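Local structure of HhaI Restriction Endonuclease (Haemophilus parahaemolyticus, 6UKF) at residues Y44-M49 with K124-F129; N115-Y120 with F139-F144; N20-K25 with I35-N40. The protein probably cleaves double-stranded DNA at GCGC sites as a type II restriction endonuclease. All blocks are in the same frame, centred on the assembly; numbering follows the deposited sequence. Where two conformers were deposited one is given.

Contact 1: Y44-M49 with K124-F129; sequences YIEAKM and KSVKFF. With EDO (1,2-ethanediol), chain O; EDO (1,2-ethanediol), chain I; nucleotides of chain B.
Tyr-44 to Ala-47 run parallel to Val-126 to Phe-129, twisted 38° against them with the axes 4.6 Å apart, and a beta bulge breaks the register: Tyr-44 pairs with Val-126, but Ile-45 with Phe-128, which makes Lys-127 the extra residue. The backbone bonds follow this shift, Tyr-44 N giving to Ser-125 O, Lys-127 N to Tyr-44 O, and Glu-46 N to Phe-128 O. The side chain of Lys-127 leads away from the contact, which suits a charged residue. Val-126, branched at CB, sets both methyls against the neighbouring strand: CG1, anti to the backbone N (chi1 171°), lies 3.9 Å from Glu-46 CB, and CG2 lies 3.8 Å from Tyr-44 CB. Glu-46 CB sits over the centre of the Phe-129 ring in a CH-pi contact, 3.6 Å from the centroid, while Lys-48 CG meets the same ring at its edge. This pairing lies in the mixed sheet; Glu-46, Ala-47 and Lys-48 match the (D/E)xK pattern, consistent with the active-site strand of a PD-(D/E)xK nuclease. A bend at chi2 (-72°) followed by an extended end carries Lys-48 from Phe-129 to the DNA, where its NZ gives hydrogen bonds to OP2 of DA10 (2.8 Å) and OP2 of DC9 (2.9 Å), both of chain B; it also bonds Gln-53 O. Beside it, Met-49 N holds OP1 of DA10 through a nearly straight hydrogen bond of 3.1 Å.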
# COMPACT_ATOMS: atom_id res chain seq x y z
N TYR A 44 12.04 -9.72 -6.01
CA TYR A 44 11.05 -8.70 -6.30
C TYR A 44 11.68 -7.32 -6.21
O TYR A 44 12.65 -7.09 -5.48
CB TYR A 44 9.86 -8.80 -5.35
CG TYR A 44 9.00 -10.02 -5.59
CD1 TYR A 44 7.96 -10.00 -6.51
CD2 TYR A 44 9.24 -11.21 -4.90
CE1 TYR A 44 7.18 -11.12 -6.73
CE2 TYR A 44 8.46 -12.33 -5.12
CZ TYR A 44 7.43 -12.28 -6.03
OH TYR A 44 6.66 -13.39 -6.25
N ILE A 45 11.13 -6.40 -7.00
CA ILE A 45 11.54 -5.01 -7.05
C ILE A 45 10.31 -4.18 -6.71
O ILE A 45 9.24 -4.37 -7.30
CB ILE A 45 12.07 -4.63 -8.45
CG1 ILE A 45 13.27 -5.50 -8.82
CG2 ILE A 45 12.44 -3.14 -8.50
CD1 ILE A 45 13.58 -5.50 -10.30
N GLU A 46 10.45 -3.27 -5.75
CA GLU A 46 9.37 -2.40 -5.33
C GLU A 46 9.51 -1.06 -6.04
O GLU A 46 10.53 -0.38 -5.91
CB GLU A 46 9.38 -2.19 -3.82
CG GLU A 46 8.29 -2.95 -3.09
CD GLU A 46 6.90 -2.59 -3.58
OE1 GLU A 46 6.62 -1.39 -3.74
OE2 GLU A 46 6.10 -3.51 -3.83
N ALA A 47 8.48 -0.68 -6.80
CA ALA A 47 8.42 0.64 -7.41
C ALA A 47 7.76 1.58 -6.42
O ALA A 47 6.72 1.25 -5.83
CB ALA A 47 7.65 0.60 -8.72
N LYS A 48 8.37 2.75 -6.21
CA LYS A 48 7.82 3.75 -5.31
C LYS A 48 7.90 5.11 -5.98
O LYS A 48 8.95 5.49 -6.50
CB LYS A 48 8.60 3.81 -3.99
CG LYS A 48 8.34 2.63 -3.07
CD LYS A 48 6.95 2.71 -2.46
CE LYS A 48 6.50 1.37 -1.94
NZ LYS A 48 5.06 1.39 -1.53
N MET A 49 6.79 5.84 -5.95
CA MET A 49 6.82 7.23 -6.37
C MET A 49 7.57 8.05 -5.33
O MET A 49 7.79 7.60 -4.20
CB MET A 49 5.40 7.76 -6.55
CG MET A 49 4.62 7.02 -7.62
SD MET A 49 3.15 7.89 -8.18
CE MET A 49 3.88 9.16 -9.20
N LYS A 124 9.81 -10.20 2.33
CA LYS A 124 9.00 -10.42 1.14
C LYS A 124 9.84 -10.64 -0.10
O LYS A 124 9.31 -10.59 -1.22
CB LYS A 124 8.05 -9.24 0.94
CG LYS A 124 7.20 -8.91 2.15
CD LYS A 124 6.45 -10.13 2.67
CE LYS A 124 5.66 -9.79 3.93
NZ LYS A 124 5.18 -11.03 4.60
N SER A 125 11.14 -10.90 0.06
CA SER A 125 12.06 -11.15 -1.05
C SER A 125 12.15 -9.95 -1.99
O SER A 125 12.44 -10.10 -3.18
CB SER A 125 11.70 -12.42 -1.83
OG SER A 125 11.61 -13.54 -0.97
N VAL A 126 11.91 -8.75 -1.46
CA VAL A 126 12.15 -7.52 -2.19
C VAL A 126 13.59 -7.11 -1.92
O VAL A 126 13.94 -6.73 -0.80
CB VAL A 126 11.17 -6.42 -1.77
CG1 VAL A 126 11.58 -5.08 -2.38
CG2 VAL A 126 9.76 -6.78 -2.18
N LYS A 127 14.43 -7.20 -2.96
CA LYS A 127 15.85 -6.90 -2.83
C LYS A 127 16.22 -5.52 -3.33
O LYS A 127 17.26 -4.99 -2.93
CB LYS A 127 16.68 -7.93 -3.61
CG LYS A 127 16.77 -9.32 -2.98
CD LYS A 127 17.74 -10.19 -3.77
CE LYS A 127 17.60 -11.67 -3.46
NZ LYS A 127 18.24 -12.05 -2.16
N PHE A 128 15.40 -4.92 -4.19
CA PHE A 128 15.69 -3.63 -4.77
C PHE A 128 14.41 -2.81 -4.85
O PHE A 128 13.30 -3.35 -4.91
CB PHE A 128 16.28 -3.75 -6.19
CG PHE A 128 17.68 -4.28 -6.20
CD1 PHE A 128 17.93 -5.64 -6.15
CD2 PHE A 128 18.75 -3.40 -6.26
CE1 PHE A 128 19.22 -6.12 -6.15
CE2 PHE A 128 20.05 -3.88 -6.26
CZ PHE A 128 20.28 -5.24 -6.20
N PHE A 129 14.59 -1.49 -4.83
CA PHE A 129 13.54 -0.53 -5.11
C PHE A 129 13.91 0.22 -6.38
O PHE A 129 15.08 0.39 -6.71
CB PHE A 129 13.41 0.49 -3.96
CG PHE A 129 12.56 0.01 -2.81
CD1 PHE A 129 12.92 -1.09 -2.06
CD2 PHE A 129 11.41 0.70 -2.47
CE1 PHE A 129 12.14 -1.52 -1.00
CE2 PHE A 129 10.62 0.28 -1.41
CZ PHE A 129 10.99 -0.83 -0.68
C1 EDO O . 5.44 -4.92 -1.23
O1 EDO O . 4.35 -5.04 -2.15
C2 EDO O . 5.66 -6.23 -0.50
O2 EDO O . 4.47 -6.61 0.19
C1 EDO I . 12.10 -14.90 -4.87
O1 EDO I . 13.25 -14.43 -4.15
C2 EDO I . 11.57 -16.18 -4.23
O2 EDO I . 11.06 -15.90 -2.92
P DA B 10 3.23 4.04 -4.29
OP1 DA B 10 4.11 4.38 -5.42
OP2 DA B 10 3.72 3.15 -3.21
O5' DA B 10 2.73 5.36 -3.55
C5' DA B 10 2.50 6.55 -4.28
C4' DA B 10 1.03 6.78 -4.47
O4' DA B 10 0.36 6.85 -3.17
C3' DA B 10 0.66 8.08 -5.19
O3' DA B 10 -0.45 7.82 -6.03
C2' DA B 10 0.36 9.04 -4.05
C1' DA B 10 -0.26 8.12 -3.01
N9 DA B 10 -0.05 8.53 -1.62
C8 DA B 10 1.12 8.92 -1.04
N7 DA B 10 1.00 9.20 0.24
C5 DA B 10 -0.33 8.96 0.51
C6 DA B 10 -1.09 9.08 1.69
N6 DA B 10 -0.58 9.48 2.85
N1 DA B 10 -2.41 8.77 1.62
C2 DA B 10 -2.92 8.37 0.45
N3 DA B 10 -2.30 8.22 -0.72
C4 DA B 10 -1.00 8.54 -0.62
P DC B 9 2.77 -1.16 -2.77
OP1 DC B 9 3.67 -1.49 -3.90
OP2 DC B 9 3.32 -0.92 -1.42
O5' DC B 9 1.92 0.13 -3.16
C5' DC B 9 1.48 0.29 -4.48
C4' DC B 9 0.50 1.42 -4.60
O4' DC B 9 -0.70 1.14 -3.82
C3' DC B 9 0.97 2.76 -4.06
O3' DC B 9 1.89 3.39 -4.91
C2' DC B 9 -0.36 3.49 -3.94
C1' DC B 9 -1.29 2.37 -3.43
N1 DC B 9 -1.45 2.41 -1.95
C2 DC B 9 -2.48 3.17 -1.41
O2 DC B 9 -3.24 3.77 -2.18
N3 DC B 9 -2.62 3.24 -0.07
C4 DC B 9 -1.78 2.58 0.72
N4 DC B 9 -1.96 2.67 2.04
C5 DC B 9 -0.70 1.80 0.19
C6 DC B 9 -0.58 1.75 -1.14

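Contact 2: N115-Y120 with F139-F144; sequences NWIKEY and FPIEHF. With nucleotides of chain B.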
# COMPACT_ATOMS: atom_id res chain seq x y z
N ASN A 115 14.89 0.51 9.61
CA ASN A 115 15.19 -0.88 9.90
C ASN A 115 13.94 -1.75 9.82
O ASN A 115 14.01 -2.90 9.37
CB ASN A 115 15.89 -1.01 11.25
CG ASN A 115 17.34 -0.58 11.19
OD1 ASN A 115 17.98 -0.70 10.15
ND2 ASN A 115 17.86 -0.09 12.31
N TRP A 116 12.79 -1.24 10.25
CA TRP A 116 11.56 -1.99 10.05
C TRP A 116 11.33 -2.24 8.56
O TRP A 116 11.03 -3.36 8.14
CB TRP A 116 10.35 -1.25 10.64
CG TRP A 116 9.10 -2.08 10.54
CD1 TRP A 116 8.60 -2.92 11.49
CD2 TRP A 116 8.23 -2.19 9.41
NE1 TRP A 116 7.46 -3.54 11.03
CE2 TRP A 116 7.21 -3.10 9.75
CE3 TRP A 116 8.20 -1.59 8.15
CZ2 TRP A 116 6.18 -3.43 8.88
CZ3 TRP A 116 7.17 -1.92 7.28
CH2 TRP A 116 6.18 -2.83 7.65
N ILE A 117 11.48 -1.19 7.75
CA ILE A 117 11.29 -1.31 6.31
C ILE A 117 12.24 -2.35 5.72
O ILE A 117 11.84 -3.20 4.92
CB ILE A 117 11.45 0.08 5.65
CG1 ILE A 117 10.23 0.95 5.97
CG2 ILE A 117 11.66 -0.04 4.14
CD1 ILE A 117 10.39 2.40 5.57
N LYS A 118 13.51 -2.30 6.12
CA LYS A 118 14.47 -3.27 5.60
C LYS A 118 14.07 -4.69 5.97
O LYS A 118 14.08 -5.59 5.13
CB LYS A 118 15.87 -2.94 6.12
CG LYS A 118 16.46 -1.70 5.50
CD LYS A 118 17.82 -1.35 6.08
CE LYS A 118 18.43 -0.16 5.37
NZ LYS A 118 19.73 0.24 5.98
N GLU A 119 13.74 -4.91 7.25
CA GLU A 119 13.31 -6.24 7.68
C GLU A 119 12.10 -6.70 6.89
O GLU A 119 12.07 -7.82 6.37
CB GLU A 119 12.96 -6.20 9.17
CG GLU A 119 14.15 -6.01 10.11
CD GLU A 119 14.83 -7.32 10.47
OE1 GLU A 119 14.18 -8.38 10.39
OE2 GLU A 119 16.02 -7.28 10.84
N TYR A 120 11.09 -5.84 6.80
CA TYR A 120 9.84 -6.23 6.16
C TYR A 120 10.05 -6.56 4.70
O TYR A 120 9.61 -7.62 4.22
CB TYR A 120 8.81 -5.11 6.32
CG TYR A 120 7.53 -5.39 5.57
CD1 TYR A 120 6.68 -6.40 5.98
CD2 TYR A 120 7.18 -4.64 4.46
CE1 TYR A 120 5.52 -6.67 5.30
CE2 TYR A 120 6.01 -4.90 3.77
CZ TYR A 120 5.19 -5.92 4.20
OH TYR A 120 4.02 -6.19 3.53
N PHE A 139 18.04 0.81 -6.38
CA PHE A 139 18.94 0.64 -5.25
C PHE A 139 18.56 -0.58 -4.42
O PHE A 139 17.37 -0.94 -4.36
CB PHE A 139 19.01 1.89 -4.37
CG PHE A 139 17.71 2.24 -3.70
CD1 PHE A 139 17.37 1.67 -2.48
CD2 PHE A 139 16.84 3.15 -4.28
CE1 PHE A 139 16.18 2.00 -1.86
CE2 PHE A 139 15.65 3.48 -3.66
CZ PHE A 139 15.32 2.91 -2.45
N PRO A 140 19.53 -1.21 -3.78
CA PRO A 140 19.23 -2.37 -2.93
C PRO A 140 18.65 -1.95 -1.59
O PRO A 140 18.96 -0.88 -1.06
CB PRO A 140 20.61 -3.01 -2.74
CG PRO A 140 21.55 -1.86 -2.79
CD PRO A 140 20.97 -0.90 -3.79
N ILE A 141 17.81 -2.82 -1.04
CA ILE A 141 17.10 -2.53 0.21
C ILE A 141 18.05 -2.14 1.33
O ILE A 141 17.72 -1.30 2.17
CB ILE A 141 16.18 -3.72 0.58
CG1 ILE A 141 15.38 -3.45 1.86
CG2 ILE A 141 16.97 -5.02 0.73
CD1 ILE A 141 14.50 -2.23 1.81
N GLU A 142 19.25 -2.72 1.35
CA GLU A 142 20.18 -2.43 2.44
C GLU A 142 20.64 -0.97 2.47
O GLU A 142 21.19 -0.54 3.49
CB GLU A 142 21.40 -3.36 2.38
CG GLU A 142 22.17 -3.30 1.07
CD GLU A 142 21.78 -4.40 0.10
OE1 GLU A 142 22.63 -4.77 -0.73
OE2 GLU A 142 20.62 -4.88 0.14
N HIS A 143 20.42 -0.20 1.40
CA HIS A 143 20.84 1.19 1.35
C HIS A 143 19.66 2.16 1.34
O HIS A 143 19.82 3.33 0.96
CB HIS A 143 21.75 1.44 0.15
CG HIS A 143 23.10 0.82 0.31
ND1 HIS A 143 24.10 0.97 -0.63
CD2 HIS A 143 23.62 0.06 1.29
CE1 HIS A 143 25.17 0.32 -0.24
NE2 HIS A 143 24.91 -0.24 0.93
N PHE A 144 18.49 1.71 1.80
CA PHE A 144 17.26 2.49 1.72
C PHE A 144 17.43 3.91 2.26
O PHE A 144 16.91 4.86 1.67
CB PHE A 144 16.18 1.76 2.51
CG PHE A 144 14.79 2.25 2.25
CD1 PHE A 144 14.03 1.71 1.23
CD2 PHE A 144 14.24 3.25 3.03
CE1 PHE A 144 12.75 2.16 0.99
CE2 PHE A 144 12.96 3.71 2.78
CZ PHE A 144 12.22 3.16 1.76
P DG B 8 1.98 -3.76 2.17
OP1 DG B 8 3.24 -4.40 1.76
OP2 DG B 8 2.00 -2.62 3.11
O5' DG B 8 1.22 -3.33 0.84
C5' DG B 8 1.13 -4.25 -0.23
C4' DG B 8 0.29 -3.69 -1.35
O4' DG B 8 -1.08 -3.59 -0.94
C3' DG B 8 0.67 -2.29 -1.79
O3' DG B 8 1.69 -2.33 -2.73
C2' DG B 8 -0.63 -1.74 -2.36
C1' DG B 8 -1.67 -2.42 -1.51
N9 DG B 8 -2.20 -1.63 -0.40
C8 DG B 8 -1.75 -1.61 0.90
N7 DG B 8 -2.46 -0.84 1.68
C5 DG B 8 -3.46 -0.34 0.86
C6 DG B 8 -4.53 0.53 1.14
O6 DG B 8 -4.83 1.05 2.22
N1 DG B 8 -5.31 0.78 0.01
C2 DG B 8 -5.07 0.25 -1.23
N2 DG B 8 -5.93 0.60 -2.20
N3 DG B 8 -4.07 -0.57 -1.51
C4 DG B 8 -3.31 -0.82 -0.42
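Apolar packing comes first: Ile-117 points its CG2 at the centre of one face of the Phe-144 ring, 3.9 Å from the centroid and 8° off the ring normal, a CH-pi contact. CG anti to the backbone N (chi1 -166°) brings the ring up to Ile-117, and chi2 of 90° turns its face to the methyl; the two side chains cross at about a right angle. A beta-branched residue suits this place, since both CG2 and CD1 of Ile-117 touch the ring. The CG1-CD1 arm of Ile-141 lies against Lys-118 CA, with CD1 4.3 Å from Ile-117 CG2.

The polar part belongs to Lys-118. Its extended chain passes Ile-141 O, CE coming within 3.5 Å of it, and NZ gives a 3.0 Å hydrogen bond to Glu-142 O from above the carbonyl plane. On the same helix, Tyr-120 OH donates a 2.6 Å hydrogen bond to OP1 of DG8 of chain B, the phosphate oxygen lying at the ring edge.

Helix 110-123 thus meets the short 3-10 turn after strand 136-140 through apolar contacts and one lysine. A backbone carbonyl and the Glu-145 carboxylate, in a salt bridge, share the Lys-118 ammonium, which probably favours its charged form and ties helix to turn.

Contact 3: N20-K25 with I35-N40; sequences NKFAKK and ILFTGN. With EDO (1,2-ethanediol), chain K; ACT (acetate ion), chain P.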
# COMPACT_ATOMS: atom_id res chain seq x y z
N ASN A 20 14.13 -8.53 -21.24
CA ASN A 20 12.73 -8.85 -20.93
C ASN A 20 12.68 -9.93 -19.85
O ASN A 20 12.36 -11.10 -20.10
CB ASN A 20 12.00 -9.26 -22.20
CG ASN A 20 11.91 -8.12 -23.20
OD1 ASN A 20 12.39 -8.23 -24.33
ND2 ASN A 20 11.30 -7.02 -22.79
N LYS A 21 13.00 -9.51 -18.63
CA LYS A 21 13.07 -10.40 -17.48
C LYS A 21 12.26 -9.89 -16.29
O LYS A 21 12.36 -10.47 -15.20
CB LYS A 21 14.53 -10.60 -17.04
CG LYS A 21 15.46 -11.08 -18.14
CD LYS A 21 15.13 -12.49 -18.56
CE LYS A 21 15.50 -13.50 -17.48
NZ LYS A 21 15.22 -14.90 -17.88
N PHE A 22 11.46 -8.85 -16.47
CA PHE A 22 10.79 -8.19 -15.35
C PHE A 22 9.28 -8.30 -15.55
O PHE A 22 8.72 -7.65 -16.44
CB PHE A 22 11.28 -6.75 -15.24
CG PHE A 22 12.76 -6.66 -15.09
CD1 PHE A 22 13.35 -6.74 -13.84
CD2 PHE A 22 13.58 -6.56 -16.21
CE1 PHE A 22 14.73 -6.68 -13.70
CE2 PHE A 22 14.95 -6.51 -16.08
CZ PHE A 22 15.53 -6.57 -14.82
N ALA A 23 8.66 -9.13 -14.72
CA ALA A 23 7.25 -9.46 -14.86
C ALA A 23 6.40 -8.62 -13.91
O ALA A 23 6.74 -8.45 -12.74
CB ALA A 23 7.02 -10.94 -14.56
N LYS A 24 5.31 -8.07 -14.45
CA LYS A 24 4.26 -7.43 -13.65
C LYS A 24 2.95 -7.95 -14.25
O LYS A 24 2.38 -7.33 -15.15
CB LYS A 24 4.35 -5.91 -13.72
CG LYS A 24 3.32 -5.18 -12.86
CD LYS A 24 3.10 -3.76 -13.34
CE LYS A 24 1.62 -3.41 -13.43
NZ LYS A 24 1.01 -3.05 -12.12
N LYS A 25 2.50 -9.10 -13.76
CA LYS A 25 1.36 -9.79 -14.35
C LYS A 25 0.92 -10.88 -13.40
O LYS A 25 1.68 -11.31 -12.52
CB LYS A 25 1.72 -10.38 -15.72
CG LYS A 25 3.02 -11.19 -15.73
CD LYS A 25 3.37 -11.69 -17.12
CE LYS A 25 4.79 -12.24 -17.17
NZ LYS A 25 5.24 -12.58 -18.56
N ILE A 35 6.72 -6.25 -9.08
CA ILE A 35 7.65 -6.52 -10.18
C ILE A 35 8.60 -7.64 -9.76
O ILE A 35 9.27 -7.53 -8.73
CB ILE A 35 8.43 -5.26 -10.59
CG1 ILE A 35 7.50 -4.04 -10.72
CG2 ILE A 35 9.23 -5.49 -11.86
CD1 ILE A 35 8.09 -2.90 -11.51
N LEU A 36 8.64 -8.72 -10.56
CA LEU A 36 9.48 -9.89 -10.32
C LEU A 36 10.56 -9.97 -11.39
O LEU A 36 10.25 -9.98 -12.59
CB LEU A 36 8.64 -11.16 -10.34
CG LEU A 36 9.43 -12.46 -10.21
CD1 LEU A 36 10.13 -12.55 -8.87
CD2 LEU A 36 8.49 -13.64 -10.41
N PHE A 37 11.81 -10.04 -10.96
CA PHE A 37 12.90 -10.41 -11.86
C PHE A 37 12.93 -11.93 -11.96
O PHE A 37 13.08 -12.62 -10.95
CB PHE A 37 14.23 -9.89 -11.33
CG PHE A 37 15.41 -10.45 -12.06
CD1 PHE A 37 15.60 -10.16 -13.40
CD2 PHE A 37 16.30 -11.29 -11.43
CE1 PHE A 37 16.67 -10.68 -14.09
CE2 PHE A 37 17.37 -11.82 -12.11
CZ PHE A 37 17.56 -11.52 -13.44
N THR A 38 12.79 -12.44 -13.18
CA THR A 38 12.54 -13.86 -13.43
C THR A 38 13.78 -14.61 -13.91
O THR A 38 13.68 -15.50 -14.76
CB THR A 38 11.41 -14.03 -14.44
OG1 THR A 38 11.79 -13.41 -15.68
CG2 THR A 38 10.13 -13.39 -13.94
N GLY A 39 14.96 -14.29 -13.39
CA GLY A 39 16.19 -14.95 -13.75
C GLY A 39 16.60 -16.02 -12.77
O GLY A 39 15.80 -16.52 -11.98
N ASN A 40 17.89 -16.39 -12.82
CA ASN A 40 18.41 -17.44 -11.96
C ASN A 40 18.59 -16.99 -10.53
O ASN A 40 18.71 -17.83 -9.63
CB ASN A 40 19.75 -17.95 -12.49
CG ASN A 40 19.61 -18.86 -13.70
OD1 ASN A 40 18.55 -19.44 -13.92
ND2 ASN A 40 20.68 -18.99 -14.47
C1 EDO K . 9.38 -12.05 -17.92
O1 EDO K . 8.19 -12.82 -17.75
C2 EDO K . 9.01 -10.58 -18.07
O2 EDO K . 8.20 -10.41 -19.23
C ACT P . 4.16 -9.94 -10.22
O ACT P . 3.34 -9.10 -10.67
OXT ACT P . 4.49 -10.16 -9.02
CH3 ACT P . 4.90 -10.81 -11.27
O HOH W 1 12.36 -15.28 -17.68
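Lys-21 O takes the backbone bond of Thr-38 N (2.9 Å), and Ala-23 and Leu-36 form a hydrogen-bonded antiparallel pair, Ala-23 N giving to Leu-36 O at 2.8 Å and Leu-36 N to Ala-23 O at 2.9 Å. Between these bonds Phe-22 and Phe-37 are matched across the strands as a non-hydrogen-bonded pair.

Their rings meet obliquely, planes 38° apart, with Phe-22 CE1 3.6 Å from Phe-37 CD1. Phe-37 is turned there by its first torsion, which sets CG anti to the backbone N (chi1 169°). Both residues are buried, large and apolar, which suits the side of the sheet covered by helix 3-18. Phe-22 CB also reaches Ile-35 CG2 at 4.1 Å; Phe-22 packs on Leu-14 and Ile-35 on Val-11 of that helix. Lys-21 lays its CB against Phe-37 CE1, and the methyl of Thr-38 touches the small CB of Ala-23.

Together the strands make a beta hairpin with a long connection, the outer edge of the mixed sheet that continues into strand 43-47, to which Ile-35 and Phe-37 are bonded by their backbones. Gly-39 brings its N over the centre of one face of the Phe-37 ring, 3.6 Å above the plane; a CB here would run into Phe-37 CZ, which suits a residue without one.

Among polar groups, Lys-21 bends at chi2 and chi3 so that NZ gives a 2.9 Å hydrogen bond to a water molecule, which is also bonded to Thr-38 OG1.

In the fold
The three contacts step across one mixed sheet, from its edge hairpin in contact 3, through the parallel pair of contact 1, to the far edge strand and helix of contact 2. Contacts 1 and 2 lie closest, centres about 9 Å apart, and join through Phe-129 N and Phe-139 O, 2.9 Å apart. The centres of contacts 3 and 1 are about 12 Å apart, linked by Ile-45 N to Ile-35 O at 2.8 Å; those of contacts 3 and 2 are about 20 Å apart. Contacts 1 and 2 reach successive phosphates of chain B, whereas the nearest atoms of contact 3 and the DNA are about 8 Å apart. The calcium ion, bound at Ser-151 and Thr-153, lies away from these contacts, about 11 Å from the Ile-117 side chain and about 14 Å from that of Lys-48.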